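Local coordinates for 49 protein (Murid herpesvirus 4, PDB 6A4V) that probably facilitates viral replication by interacting with host poly(ADP-ribose) polymerase 1, at residues 159-164 / 227-232; 255-260 / 277-282. All blocks are in the same frame, centred on the assembly; numbering follows the deposited sequence.

The two contacts lie on opposite sides of the centre of a mainly helical chain, and both belong to its BRRF1-like region. Contact 1 sits about 13 Å from the chain's centre and contact 2 about 32 Å; their own centres are about 43 Å apart and their nearest atoms about 29 Å, so neither touches the other. They follow in series along the chain, linked by consecutive helices: helix 213-235 provides the second half of contact 1, and helix 238-262 the first half of contact 2. Contact 1 is internal to its subunit, whereas residues of 277-282 in contact 2 also meet the second subunit.

Contact 1 of 2, residues 159-164 / 227-232; sequences QPVHEW and FKLFSV
V161, in the first turn of helix 161-168, projects its two methyls at K228 and L229 on helix 213-235. It loses more surface than either partner, and its CA comes closest to that of L229, at 7.2 Å. The two branches divide the work. CG2 presses obliquely against the start of the K228 chain, with V161 CG2 to K228 CG at 3.4 Å, tighter than ordinary van der Waals contact. CG1, anti to the backbone N of V161 (chi1 167°), instead faces the leucine, where V161 CG1 lies 4.4 Å from L229 CG in a looser apolar touch. The CA-CB bond of L229 does not aim at V161, but the end of its side chain comes nearer. K228 contributes hydrocarbon here, not charge. Its chain bends at CB-CG (chi2 93°) and again near its end, and the ammonium NZ makes a weak hydrogen bond to the carbonyl O of K157, just ahead of 159-164. The lysine thus meets the same part of the chain twice, through carbon and through nitrogen.

No hydrogen bond joins the two segments directly. P160 occupies the N-cap position, and its O receives a weak bond from W164 N (3.3 Å).

The contact joins the start of a short helix to the side of a long one. W164 extends the same junction, touching V224 and S225 one turn earlier on helix 213-235 and meeting Y155 and F168 edge-to-face. L229 also packs on N186 and F189 of a loop, and K228 on L132 of helix 131-146. F227 is turned to helices 89-104 and 131-146, and F230 to helix 89-104, tying helix 213-235 into the surrounding bundle.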
loop_
_atom_site.group_PDB
_atom_site.type_symbol
_atom_site.label_atom_id
_atom_site.label_comp_id
_atom_site.label_asym_id
_atom_site.label_seq_id
_atom_site.Cartn_x
_atom_site.Cartn_y
_atom_site.Cartn_z
ATOM N N GLN B 159 19.132 -22.008 -19.299
ATOM C CA GLN B 159 19.929 -21.874 -18.089
ATOM C C GLN B 159 19.206 -20.961 -17.089
ATOM O O GLN B 159 18.721 -19.878 -17.426
ATOM C CB GLN B 159 21.310 -21.331 -18.460
ATOM C CG GLN B 159 22.226 -21.062 -17.275
ATOM C CD GLN B 159 23.353 -20.121 -17.623
ATOM O OE1 GLN B 159 23.237 -19.285 -18.516
ATOM N NE2 GLN B 159 24.444 -20.211 -16.882
ATOM N N PRO B 160 19.074 -21.382 -15.813
ATOM C CA PRO B 160 18.491 -20.529 -14.781
ATOM C C PRO B 160 19.195 -19.170 -14.647
ATOM O O PRO B 160 20.411 -19.055 -14.765
ATOM C CB PRO B 160 18.642 -21.317 -13.465
ATOM C CG PRO B 160 18.868 -22.763 -13.895
ATOM C CD PRO B 160 19.397 -22.729 -15.319
ATOM N N VAL B 161 18.385 -18.159 -14.352
ATOM C CA VAL B 161 18.770 -16.788 -14.458
ATOM C C VAL B 161 19.874 -16.471 -13.451
ATOM O O VAL B 161 20.807 -15.762 -13.761
ATOM C CB VAL B 161 17.535 -15.896 -14.272
ATOM C CG1 VAL B 161 17.897 -14.444 -14.054
ATOM C CG2 VAL B 161 16.588 -16.071 -15.447
ATOM N N HIS B 162 19.748 -16.987 -12.238
ATOM C CA HIS B 162 20.737 -16.748 -11.206
ATOM C C HIS B 162 22.119 -17.305 -11.630
ATOM O O HIS B 162 23.138 -16.660 -11.446
ATOM C CB HIS B 162 20.223 -17.331 -9.879
ATOM C CG HIS B 162 20.119 -18.820 -9.842
ATOM N ND1 HIS B 162 19.156 -19.519 -10.551
ATOM C CD2 HIS B 162 20.842 -19.744 -9.178
ATOM C CE1 HIS B 162 19.284 -20.809 -10.311
ATOM N NE2 HIS B 162 20.318 -20.968 -9.483
ATOM N N GLU B 163 22.152 -18.497 -12.234
ATOM C CA GLU B 163 23.402 -19.063 -12.733
ATOM C C GLU B 163 24.084 -18.044 -13.653
ATOM O O GLU B 163 25.250 -17.711 -13.441
ATOM C CB GLU B 163 23.160 -20.418 -13.403
ATOM C CG GLU B 163 23.266 -21.587 -12.428
ATOM C CD GLU B 163 22.657 -22.888 -12.914
ATOM O OE1 GLU B 163 22.557 -23.060 -14.148
ATOM O OE2 GLU B 163 22.270 -23.721 -12.057
ATOM N N TRP B 164 23.323 -17.507 -14.618
ATOM C CA TRP B 164 23.806 -16.505 -15.585
ATOM C C TRP B 164 24.294 -15.230 -14.899
ATOM O O TRP B 164 25.293 -14.667 -15.326
ATOM C CB TRP B 164 22.715 -16.217 -16.623
ATOM C CG TRP B 164 23.050 -15.285 -17.745
ATOM C CD1 TRP B 164 23.415 -15.659 -19.006
ATOM C CD2 TRP B 164 22.792 -13.869 -17.825
ATOM N NE1 TRP B 164 23.533 -14.565 -19.823
ATOM C CE2 TRP B 164 23.194 -13.443 -19.112
ATOM C CE3 TRP B 164 22.402 -12.893 -16.908
ATOM C CZ2 TRP B 164 23.127 -12.112 -19.526
ATOM C CZ3 TRP B 164 22.334 -11.576 -17.312
ATOM C CH2 TRP B 164 22.671 -11.196 -18.608
ATOM N N PHE B 227 14.946 -8.321 -14.752
ATOM C CA PHE B 227 13.917 -8.159 -15.788
ATOM C C PHE B 227 13.416 -9.507 -16.332
ATOM O O PHE B 227 12.224 -9.623 -16.788
ATOM C CB PHE B 227 14.477 -7.327 -16.935
ATOM C CG PHE B 227 13.505 -7.050 -18.047
ATOM C CD1 PHE B 227 12.428 -6.203 -17.835
ATOM C CD2 PHE B 227 13.722 -7.524 -19.322
ATOM C CE1 PHE B 227 11.528 -5.961 -18.858
ATOM C CE2 PHE B 227 12.828 -7.252 -20.356
ATOM C CZ PHE B 227 11.728 -6.465 -20.121
ATOM N N LYS B 228 14.335 -10.483 -16.458
ATOM C CA LYS B 228 14.007 -11.750 -17.113
ATOM C C LYS B 228 13.111 -12.512 -16.135
ATOM O O LYS B 228 12.078 -13.058 -16.568
ATOM C CB LYS B 228 15.258 -12.479 -17.635
ATOM C CG LYS B 228 15.174 -14.006 -17.775
ATOM C CD LYS B 228 14.741 -14.497 -19.157
ATOM C CE LYS B 228 15.070 -15.951 -19.447
ATOM N NZ LYS B 228 16.486 -16.167 -19.824
ATOM N N LEU B 229 13.413 -12.411 -14.831
ATOM C CA LEU B 229 12.589 -13.083 -13.854
ATOM C C LEU B 229 11.169 -12.512 -13.913
ATOM O O LEU B 229 10.187 -13.274 -13.988
ATOM C CB LEU B 229 13.167 -12.917 -12.455
ATOM C CG LEU B 229 14.056 -14.003 -11.857
ATOM C CD1 LEU B 229 14.141 -13.772 -10.360
ATOM C CD2 LEU B 229 13.557 -15.423 -12.081
ATOM N N PHE B 230 11.018 -11.190 -13.836
ATOM C CA PHE B 230 9.681 -10.601 -13.792
ATOM C C PHE B 230 8.998 -10.906 -15.125
ATOM O O PHE B 230 7.787 -11.093 -15.214
ATOM C CB PHE B 230 9.730 -9.090 -13.474
ATOM C CG PHE B 230 9.732 -8.779 -11.999
ATOM C CD1 PHE B 230 8.644 -9.129 -11.187
ATOM C CD2 PHE B 230 10.839 -8.199 -11.390
ATOM C CE1 PHE B 230 8.653 -8.868 -9.828
ATOM C CE2 PHE B 230 10.841 -7.950 -10.019
ATOM C CZ PHE B 230 9.747 -8.252 -9.244
ATOM N N SER B 231 9.782 -11.001 -16.196
ATOM C CA SER B 231 9.143 -11.276 -17.475
ATOM C C SER B 231 8.427 -12.617 -17.428
ATOM O O SER B 231 7.329 -12.789 -17.948
ATOM C CB SER B 231 10.113 -11.255 -18.592
ATOM O OG SER B 231 10.297 -9.924 -19.061
ATOM N N VAL B 232 9.106 -13.603 -16.876
ATOM C CA VAL B 232 8.554 -14.927 -16.885
ATOM C C VAL B 232 7.366 -14.930 -15.927
ATOM O O VAL B 232 6.267 -15.383 -16.230
ATOM C CB VAL B 232 9.652 -15.946 -16.510
ATOM C CG1 VAL B 232 9.091 -17.248 -15.984
ATOM C CG2 VAL B 232 10.565 -16.185 -17.709
#

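Contact 2 of 2, residues 255-260 / 277-282; sequences KELEAI and AKLSNL
E258 brings the sole flat group among the touching side chains, its carboxylate, but meets L279 through aliphatic carbon: E258 CG is 4.2 Å from L279 CD2. No ring takes part. With chi1 at -63°, CG lies beside the backbone N of E258, and the extended chain carries the carboxylate onward, leaving CG as the touching atom. The heart of the contact is leucine. L257 and L279 lie at a slant to each other, with L257 CD2 3.7 Å from L279 CD2; L257 CD2 also reaches L282 CD2 at 4.1 Å, where the side chains cross at about a right angle. One methyl thus spans two leucines a helical turn apart. Segments 255-260 and 277-282 run roughly antiparallel (157°), their axes coming no closer than 11.1 Å, a fairly wide spacing bridged by leucines from both helices. Helices 238-262 and 274-289, consecutive in the chain, thus pair as a helical hairpin. L257 also packs on V62, C65 and L66 of helix 61-85, and L282 on C304 and L305 of helix 295-312. K278 forms a salt bridge through NZ with E206 OE1 of the second subunit. With no hydrogen bond between the segments, the pairing rests on buried apolar contact, bordered by a glutamate methylene.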
loop_
_atom_site.group_PDB
_atom_site.type_symbol
_atom_site.label_atom_id
_atom_site.label_comp_id
_atom_site.label_asym_id
_atom_site.label_seq_id
_atom_site.Cartn_x
_atom_site.Cartn_y
_atom_site.Cartn_z
ATOM N N LYS B 255 -14.351 -20.248 6.988
ATOM C CA LYS B 255 -15.431 -21.251 7.255
ATOM C C LYS B 255 -15.053 -22.214 8.385
ATOM O O LYS B 255 -15.909 -22.507 9.164
ATOM C CB LYS B 255 -15.858 -21.971 5.988
ATOM C CG LYS B 255 -16.978 -21.183 5.308
ATOM C CD LYS B 255 -16.915 -21.236 3.844
ATOM C CE LYS B 255 -17.747 -20.172 3.160
ATOM N NZ LYS B 255 -17.287 -20.029 1.750
ATOM N N GLU B 256 -13.772 -22.615 8.450
ATOM C CA GLU B 256 -13.261 -23.393 9.473
ATOM C C GLU B 256 -13.493 -22.689 10.806
ATOM O O GLU B 256 -13.971 -23.321 11.721
ATOM C CB GLU B 256 -11.767 -23.663 9.293
ATOM C CG GLU B 256 -11.156 -24.272 10.524
ATOM C CD GLU B 256 -9.688 -24.645 10.520
ATOM O OE1 GLU B 256 -9.396 -25.647 11.159
ATOM O OE2 GLU B 256 -8.837 -23.911 9.964
ATOM N N LEU B 257 -13.082 -21.411 10.926
ATOM C CA LEU B 257 -13.244 -20.694 12.170
ATOM C C LEU B 257 -14.714 -20.711 12.601
ATOM O O LEU B 257 -14.969 -20.790 13.779
ATOM C CB LEU B 257 -12.777 -19.247 12.014
ATOM C CG LEU B 257 -13.124 -18.317 13.193
ATOM C CD1 LEU B 257 -12.082 -18.419 14.276
ATOM C CD2 LEU B 257 -13.225 -16.887 12.761
ATOM N N GLU B 258 -15.654 -20.494 11.665
ATOM C CA GLU B 258 -17.073 -20.457 12.028
ATOM C C GLU B 258 -17.493 -21.818 12.633
ATOM O O GLU B 258 -18.300 -21.897 13.558
ATOM C CB GLU B 258 -18.002 -20.193 10.839
ATOM C CG GLU B 258 -17.849 -18.878 10.128
ATOM C CD GLU B 258 -18.835 -18.734 8.980
ATOM O OE1 GLU B 258 -19.075 -19.752 8.270
ATOM O OE2 GLU B 258 -19.374 -17.610 8.804
ATOM N N ALA B 259 -16.964 -22.916 12.089
ATOM C CA ALA B 259 -17.384 -24.217 12.567
ATOM C C ALA B 259 -16.862 -24.410 13.986
ATOM O O ALA B 259 -17.670 -24.540 14.937
ATOM C CB ALA B 259 -16.923 -25.308 11.647
ATOM N N ILE B 260 -15.531 -24.393 14.078
ATOM C CA ILE B 260 -14.774 -24.418 15.292
ATOM C C ILE B 260 -15.473 -23.639 16.402
ATOM O O ILE B 260 -15.484 -24.078 17.538
ATOM C CB ILE B 260 -13.359 -23.862 15.005
ATOM C CG1 ILE B 260 -12.490 -24.940 14.364
ATOM C CG2 ILE B 260 -12.700 -23.287 16.240
ATOM C CD1 ILE B 260 -11.061 -24.503 14.134
ATOM N N ALA B 277 -21.777 -11.895 16.483
ATOM C CA ALA B 277 -21.980 -10.646 15.742
ATOM C C ALA B 277 -20.805 -10.297 14.820
ATOM O O ALA B 277 -20.997 -9.892 13.657
ATOM C CB ALA B 277 -22.197 -9.529 16.735
ATOM N N LYS B 278 -19.604 -10.309 15.401
ATOM C CA LYS B 278 -18.404 -10.161 14.674
ATOM C C LYS B 278 -18.302 -11.310 13.666
ATOM O O LYS B 278 -17.964 -11.072 12.494
ATOM C CB LYS B 278 -17.204 -10.056 15.622
ATOM C CG LYS B 278 -17.102 -8.716 16.338
ATOM C CD LYS B 278 -15.841 -8.495 17.179
ATOM C CE LYS B 278 -15.851 -7.163 17.909
ATOM N NZ LYS B 278 -15.700 -6.017 16.979
ATOM N N LEU B 279 -18.744 -12.516 14.062
ATOM C CA LEU B 279 -18.628 -13.600 13.176
ATOM C C LEU B 279 -19.539 -13.380 11.978
ATOM O O LEU B 279 -19.137 -13.632 10.890
ATOM C CB LEU B 279 -18.893 -14.938 13.868
ATOM C CG LEU B 279 -17.633 -15.675 14.299
ATOM C CD1 LEU B 279 -18.010 -16.891 15.126
ATOM C CD2 LEU B 279 -16.824 -16.081 13.076
ATOM N N SER B 280 -20.719 -12.820 12.210
ATOM C CA SER B 280 -21.675 -12.655 11.150
ATOM C C SER B 280 -21.163 -11.572 10.195
ATOM O O SER B 280 -21.215 -11.703 8.959
ATOM C CB SER B 280 -23.046 -12.317 11.690
ATOM O OG SER B 280 -23.958 -12.182 10.608
ATOM N N ASN B 281 -20.601 -10.545 10.808
ATOM C CA ASN B 281 -19.965 -9.435 10.120
ATOM C C ASN B 281 -18.817 -9.961 9.239
ATOM O O ASN B 281 -18.744 -9.643 8.042
ATOM C CB ASN B 281 -19.481 -8.454 11.177
ATOM C CG ASN B 281 -19.200 -7.068 10.651
ATOM O OD1 ASN B 281 -19.944 -6.547 9.814
ATOM N ND2 ASN B 281 -18.101 -6.494 11.132
ATOM N N LEU B 282 -17.941 -10.760 9.857
ATOM C CA LEU B 282 -16.789 -11.354 9.197
ATOM C C LEU B 282 -17.252 -12.101 7.962
ATOM O O LEU B 282 -16.619 -12.073 6.911
ATOM C CB LEU B 282 -16.025 -12.321 10.122
ATOM C CG LEU B 282 -14.800 -12.936 9.419
ATOM C CD1 LEU B 282 -14.055 -11.828 8.664
ATOM C CD2 LEU B 282 -13.846 -13.620 10.392
#